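Local coordinates for fatty acid-binding protein TM_1468 (Thermotoga maritima, PDB 1VPV) that binds long-chain fatty acids such as palmitate and may take part in lipid transport or fatty acid metabolism, at residues E31-D36 with A144-E149; K85-Y90 with D96-L101. One frame throughout, in Å; residues are numbered along the deposited sequence.

Contact 1 of 2, residues E31-D36 with A144-E149; sequences EKYDID and AREMLE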
loop_
_atom_site.group_PDB
_atom_site.type_symbol
_atom_site.label_atom_id
_atom_site.label_comp_id
_atom_site.label_asym_id
_atom_site.label_seq_id
_atom_site.Cartn_x
_atom_site.Cartn_y
_atom_site.Cartn_z
ATOM N N GLU A 31 -0.832 -6.543 15.111
ATOM C CA GLU A 31 -1.234 -7.418 16.195
ATOM C C GLU A 31 -2.747 -7.745 16.113
ATOM O O GLU A 31 -3.166 -8.863 16.344
ATOM C CB GLU A 31 -0.871 -6.775 17.542
ATOM C CG GLU A 31 -0.053 -7.685 18.452
ATOM N N LYS A 32 -3.550 -6.758 15.761
ATOM C CA LYS A 32 -4.985 -6.871 15.821
ATOM C C LYS A 32 -5.534 -7.881 14.776
ATOM O O LYS A 32 -6.456 -8.635 15.084
ATOM C CB LYS A 32 -5.576 -5.471 15.626
ATOM C CG LYS A 32 -7.090 -5.360 15.589
ATOM C CD LYS A 32 -7.494 -3.875 15.728
ATOM C CE LYS A 32 -8.796 -3.527 15.003
ATOM N NZ LYS A 32 -9.943 -4.368 15.429
ATOM N N TYR A 33 -4.975 -7.882 13.560
ATOM C CA TYR A 33 -5.364 -8.835 12.519
ATOM C C TYR A 33 -4.274 -9.881 12.221
ATOM O O TYR A 33 -4.375 -10.619 11.214
ATOM C CB TYR A 33 -5.764 -8.098 11.220
ATOM C CG TYR A 33 -6.945 -7.194 11.423
ATOM C CD1 TYR A 33 -8.199 -7.719 11.755
ATOM C CD2 TYR A 33 -6.819 -5.823 11.331
ATOM C CE1 TYR A 33 -9.299 -6.878 11.957
ATOM C CE2 TYR A 33 -7.900 -4.986 11.546
ATOM C CZ TYR A 33 -9.135 -5.515 11.848
ATOM O OH TYR A 33 -10.200 -4.667 12.043
ATOM N N ASP A 34 -3.271 -9.972 13.102
ATOM C CA ASP A 34 -2.141 -10.918 12.935
ATOM C C ASP A 34 -1.536 -10.845 11.492
ATOM O O ASP A 34 -1.496 -11.823 10.722
ATOM C CB ASP A 34 -2.556 -12.342 13.340
ATOM C CG ASP A 34 -1.348 -13.295 13.462
ATOM O OD1 ASP A 34 -0.212 -12.778 13.534
ATOM O OD2 ASP A 34 -1.522 -14.541 13.502
ATOM N N ILE A 35 -1.125 -9.632 11.135
ATOM C CA ILE A 35 -0.511 -9.359 9.869
ATOM C C ILE A 35 0.947 -8.930 10.155
ATOM O O ILE A 35 1.191 -8.055 10.970
ATOM C CB ILE A 35 -1.240 -8.234 9.134
ATOM C CG1 ILE A 35 -2.671 -8.637 8.774
ATOM C CG2 ILE A 35 -0.468 -7.805 7.881
ATOM C CD1 ILE A 35 -3.523 -7.470 8.339
ATOM N N ASP A 36 1.887 -9.558 9.454
ATOM C CA ASP A 36 3.291 -9.255 9.539
ATOM C C ASP A 36 3.684 -8.497 8.286
ATOM O O ASP A 36 3.022 -8.614 7.243
ATOM C CB ASP A 36 4.056 -10.574 9.592
ATOM C CG ASP A 36 5.469 -10.442 10.164
ATOM O OD1 ASP A 36 5.902 -9.322 10.530
ATOM O OD2 ASP A 36 6.144 -11.498 10.226
ATOM N N ALA A 144 -9.611 -10.465 4.433
ATOM C CA ALA A 144 -9.246 -11.861 4.527
ATOM C C ALA A 144 -9.288 -12.337 5.961
ATOM O O ALA A 144 -9.695 -13.479 6.241
ATOM C CB ALA A 144 -7.875 -12.086 3.972
ATOM N N ARG A 145 -8.866 -11.484 6.887
ATOM C CA ARG A 145 -8.846 -11.912 8.296
ATOM C C ARG A 145 -10.265 -12.100 8.797
ATOM O O ARG A 145 -10.596 -13.115 9.423
ATOM C CB ARG A 145 -8.119 -10.892 9.188
ATOM C CG ARG A 145 -8.102 -11.278 10.668
ATOM C CD ARG A 145 -7.503 -12.712 10.898
ATOM N NE ARG A 145 -6.041 -12.702 10.747
ATOM C CZ ARG A 145 -5.277 -13.773 10.543
ATOM N NH1 ARG A 145 -5.792 -14.979 10.441
ATOM N NH2 ARG A 145 -3.974 -13.627 10.426
ATOM N N GLU A 146 -11.106 -11.117 8.502
ATOM C CA GLU A 146 -12.460 -11.111 9.030
ATOM C C GLU A 146 -13.173 -12.351 8.539
ATOM O O GLU A 146 -13.791 -13.055 9.330
ATOM C CB GLU A 146 -13.214 -9.848 8.643
ATOM C CG GLU A 146 -12.593 -8.609 9.269
ATOM C CD GLU A 146 -13.061 -7.309 8.607
ATOM O OE1 GLU A 146 -13.161 -7.240 7.360
ATOM O OE2 GLU A 146 -13.328 -6.348 9.349
HETATM N N MSE A 147 -13.028 -12.674 7.262
HETATM C CA MSE A 147 -13.725 -13.847 6.770
HETATM C C MSE A 147 -13.094 -15.175 7.220
HETATM O O MSE A 147 -13.810 -16.168 7.348
HETATM C CB MSE A 147 -14.040 -13.753 5.278
HETATM C CG MSE A 147 -12.931 -13.532 4.373
HETATM SE SE MSE A 147 -13.574 -13.170 2.514
HETATM C CE MSE A 147 -15.001 -11.808 2.879
ATOM N N LEU A 148 -11.800 -15.190 7.545
ATOM C CA LEU A 148 -11.208 -16.355 8.251
ATOM C C LEU A 148 -11.715 -16.452 9.706
ATOM O O LEU A 148 -12.021 -17.535 10.182
ATOM C CB LEU A 148 -9.675 -16.350 8.205
ATOM C CG LEU A 148 -9.080 -16.485 6.794
ATOM C CD1 LEU A 148 -7.622 -16.084 6.764
ATOM C CD2 LEU A 148 -9.236 -17.891 6.246
ATOM N N GLU A 149 -11.818 -15.324 10.396
ATOM C CA GLU A 149 -12.418 -15.300 11.718
ATOM C C GLU A 149 -13.898 -15.702 11.719
ATOM O O GLU A 149 -14.441 -15.995 12.775
ATOM C CB GLU A 149 -12.283 -13.914 12.377
ATOM C CG GLU A 149 -10.872 -13.499 12.830
ATOM C CD GLU A 149 -10.041 -14.639 13.400
ATOM O OE1 GLU A 149 -9.425 -15.418 12.620
ATOM O OE2 GLU A 149 -9.971 -14.745 14.633
HETATM O O HOH W 1 -12.491 -6.001 11.979
#
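Tyr33 and Asp34 meet Arg145 where, in this DegV fold, the turn joining helix 29-32 to strand 35-43 packs on helix 138-149. Lys32, at the end of its helix, lays CG over the middle of one face of the Tyr33 ring. Tyr33, the first residue to leave helical geometry, slides past the arginine in the opposite direction, CD1 at the ring edge lying 3.7 Å from Arg145 CG. A water lies between its OH and Glu146 OE2 and donates to the carboxylate; OE2 is also paired with Arg243. Tyr33 O receives Arg145 NE at 2.7 Å (159° at the hydrogen), with a weak second bond from NH2. Asp34 O takes Arg145 NH2 at 3.1 Å, while the Asp34 carboxylate turns to Lys16 and Tyr95. Bends at chi2 and chi3 curl the arginine back so that the edge of its guanidinium faces both carbonyls. A leucine here would remove these N-H donors and would probably leave both turn carbonyls without their mate on the helix. Both carbonyl oxygens lie close to the guanidinium plane, although NE stands 47° out of the Tyr33 carbonyl plane and NH2 stands 38° out of that of Asp34.

Contact 2 of 2, residues K85-Y90 with D96-L101; sequences KRYLKY and DVVLVL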
loop_
_atom_site.group_PDB
_atom_site.type_symbol
_atom_site.label_atom_id
_atom_site.label_comp_id
_atom_site.label_asym_id
_atom_site.label_seq_id
_atom_site.Cartn_x
_atom_site.Cartn_y
_atom_site.Cartn_z
ATOM N N LYS A 85 12.749 -17.602 4.927
ATOM C CA LYS A 85 12.987 -17.527 6.372
ATOM C C LYS A 85 11.709 -17.187 7.135
ATOM O O LYS A 85 11.386 -17.863 8.104
ATOM C CB LYS A 85 14.144 -16.574 6.710
ATOM C CG LYS A 85 15.512 -17.138 6.270
ATOM C CD LYS A 85 16.708 -16.273 6.681
ATOM N N ARG A 86 10.978 -16.177 6.692
ATOM C CA ARG A 86 9.674 -15.865 7.284
ATOM C C ARG A 86 8.707 -17.059 7.239
ATOM O O ARG A 86 8.089 -17.390 8.268
ATOM C CB ARG A 86 9.001 -14.654 6.615
ATOM C CG ARG A 86 9.764 -13.349 6.704
ATOM C CD ARG A 86 9.126 -12.341 7.646
ATOM N NE ARG A 86 10.001 -11.172 7.855
ATOM C CZ ARG A 86 9.690 -10.111 8.591
ATOM N NH1 ARG A 86 8.522 -10.029 9.199
ATOM N NH2 ARG A 86 10.547 -9.114 8.709
ATOM N N TYR A 87 8.571 -17.691 6.073
ATOM C CA TYR A 87 7.645 -18.835 5.924
ATOM C C TYR A 87 7.940 -19.924 6.960
ATOM O O TYR A 87 7.038 -20.438 7.621
ATOM C CB TYR A 87 7.739 -19.468 4.520
ATOM C CG TYR A 87 7.327 -18.572 3.354
ATOM C CD1 TYR A 87 6.598 -17.407 3.552
ATOM C CD2 TYR A 87 7.643 -18.921 2.036
ATOM C CE1 TYR A 87 6.205 -16.605 2.475
ATOM C CE2 TYR A 87 7.239 -18.130 0.953
ATOM C CZ TYR A 87 6.536 -16.974 1.180
ATOM O OH TYR A 87 6.149 -16.185 0.116
ATOM N N LEU A 88 9.220 -20.263 7.076
ATOM C CA LEU A 88 9.694 -21.262 8.015
ATOM C C LEU A 88 9.483 -20.848 9.457
ATOM O O LEU A 88 9.155 -21.698 10.287
ATOM C CB LEU A 88 11.170 -21.543 7.803
ATOM C CG LEU A 88 11.464 -22.225 6.479
ATOM C CD1 LEU A 88 12.975 -22.300 6.297
ATOM C CD2 LEU A 88 10.832 -23.633 6.406
ATOM N N LYS A 89 9.662 -19.564 9.761
ATOM C CA LYS A 89 9.380 -19.079 11.104
ATOM C C LYS A 89 7.908 -19.278 11.450
ATOM O O LYS A 89 7.585 -19.694 12.562
ATOM C CB LYS A 89 9.789 -17.624 11.267
ATOM C CG LYS A 89 9.347 -16.974 12.587
ATOM C CD LYS A 89 9.781 -15.490 12.585
ATOM C CE LYS A 89 8.645 -14.528 12.932
ATOM N NZ LYS A 89 8.254 -14.633 14.360
ATOM N N TYR A 90 7.021 -19.001 10.500
ATOM C CA TYR A 90 5.592 -19.230 10.702
ATOM C C TYR A 90 5.289 -20.701 10.921
ATOM O O TYR A 90 4.470 -21.037 11.768
ATOM C CB TYR A 90 4.764 -18.669 9.547
ATOM C CG TYR A 90 5.034 -17.202 9.271
ATOM C CD1 TYR A 90 5.329 -16.304 10.291
ATOM C CD2 TYR A 90 4.974 -16.710 7.979
ATOM C CE1 TYR A 90 5.556 -14.947 10.010
ATOM C CE2 TYR A 90 5.207 -15.376 7.702
ATOM C CZ TYR A 90 5.495 -14.504 8.710
ATOM O OH TYR A 90 5.735 -13.185 8.375
ATOM N N ASP A 96 -0.702 -23.183 10.025
ATOM C CA ASP A 96 -0.986 -24.231 9.029
ATOM C C ASP A 96 -0.860 -23.693 7.621
ATOM O O ASP A 96 -0.557 -24.450 6.736
ATOM C CB ASP A 96 -2.372 -24.841 9.202
ATOM C CG ASP A 96 -2.666 -25.243 10.631
ATOM O OD1 ASP A 96 -2.058 -26.206 11.147
ATOM O OD2 ASP A 96 -3.531 -24.575 11.229
ATOM N N VAL A 97 -1.063 -22.391 7.434
ATOM C CA VAL A 97 -1.109 -21.762 6.105
ATOM C C VAL A 97 -0.548 -20.323 6.202
ATOM O O VAL A 97 -0.765 -19.627 7.201
ATOM C CB VAL A 97 -2.567 -21.679 5.555
ATOM C CG1 VAL A 97 -2.616 -20.941 4.214
ATOM C CG2 VAL A 97 -3.196 -23.043 5.392
ATOM N N VAL A 98 0.203 -19.899 5.181
ATOM C CA VAL A 98 0.597 -18.492 5.051
ATOM C C VAL A 98 -0.107 -17.894 3.839
ATOM O O VAL A 98 -0.089 -18.473 2.751
ATOM C CB VAL A 98 2.084 -18.313 4.833
ATOM C CG1 VAL A 98 2.409 -16.837 4.830
ATOM C CG2 VAL A 98 2.885 -19.026 5.901
ATOM N N LEU A 99 -0.738 -16.753 4.042
ATOM C CA LEU A 99 -1.355 -16.018 2.958
ATOM C C LEU A 99 -0.575 -14.742 2.734
ATOM O O LEU A 99 -0.558 -13.888 3.605
ATOM C CB LEU A 99 -2.799 -15.667 3.315
ATOM C CG LEU A 99 -3.515 -14.746 2.311
ATOM C CD1 LEU A 99 -3.683 -15.443 0.966
ATOM C CD2 LEU A 99 -4.869 -14.309 2.852
ATOM N N VAL A 100 0.038 -14.597 1.563
ATOM C CA VAL A 100 0.868 -13.424 1.209
ATOM C C VAL A 100 0.154 -12.509 0.199
ATOM O O VAL A 100 -0.299 -12.950 -0.848
ATOM C CB VAL A 100 2.226 -13.873 0.561
ATOM C CG1 VAL A 100 3.131 -12.683 0.275
ATOM C CG2 VAL A 100 2.923 -14.897 1.422
ATOM N N LEU A 101 0.083 -11.238 0.526
ATOM C CA LEU A 101 -0.447 -10.206 -0.372
ATOM C C LEU A 101 0.680 -9.258 -0.685
ATOM O O LEU A 101 1.218 -8.597 0.218
ATOM C CB LEU A 101 -1.588 -9.411 0.307
ATOM C CG LEU A 101 -2.940 -10.102 0.215
ATOM C CD1 LEU A 101 -2.980 -11.217 1.184
ATOM C CD2 LEU A 101 -4.085 -9.158 0.477
#
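In the alpha/beta DegV fold, helix 80-92 packs back across strand 97-102, the next strand in the chain. Over the short segments the axes approach to 9.2 Å and run at 143°, nearer antiparallel than parallel, and no hydrogen bond links them: two tyrosines of the helix rest on two valines of the strand. Val98 and Val100, two residues apart, both turn their side chains to the helix. Tyr90 brings ring atom CD2 to 3.7 Å from Val98 CG2, which sits at the ring edge near its plane, the two side chains crossing at about a right angle. One turn earlier, Tyr87 reaches farther along the strand, its CE1 3.8 Å from Val100 CG2, and approaches CG1 of Val98 more loosely. With Val98 CG1 anti to the backbone N (chi1 -175°), CG2 falls anti to the carbonyl carbon and is the methyl that comes closest to Tyr90; the corresponding methyl of Val100 meets Tyr87. The phenol oxygens have partners beyond the valines, Tyr87 OH on the carbonyl of Ala114 and Tyr90 OH on Asp36, so these buried polar ends are satisfied. Tyr87 and both valines also touch Val125 of strand 125-129, whereas Tyr90 leans on Lys16 and Leu18 of strand 15-20.

Both contacts reach the same mixed sheet, contact 2 by packing a helix on one of its strands, contact 1 by tying a helix to the turn that leads into another. Contact 2 is buried and wholly apolar across its segments, aromatic rings against valine methyls; contact 1 is only partly buried and relies on one buried arginine gripping backbone carbonyls, with a water at its edge. Contact 1 joins elements far apart in sequence, contact 2 neighbours in the chain. Their centres lie about 14 Å apart, and Asp36 joins them directly: its OD2 makes a salt bridge with Arg86 NH1 (3.0 Å) and a probable hydrogen bond with Tyr90 OH. Packing adds a second connection, Ala144 CB lying 3.9 Å from Leu99 CD2.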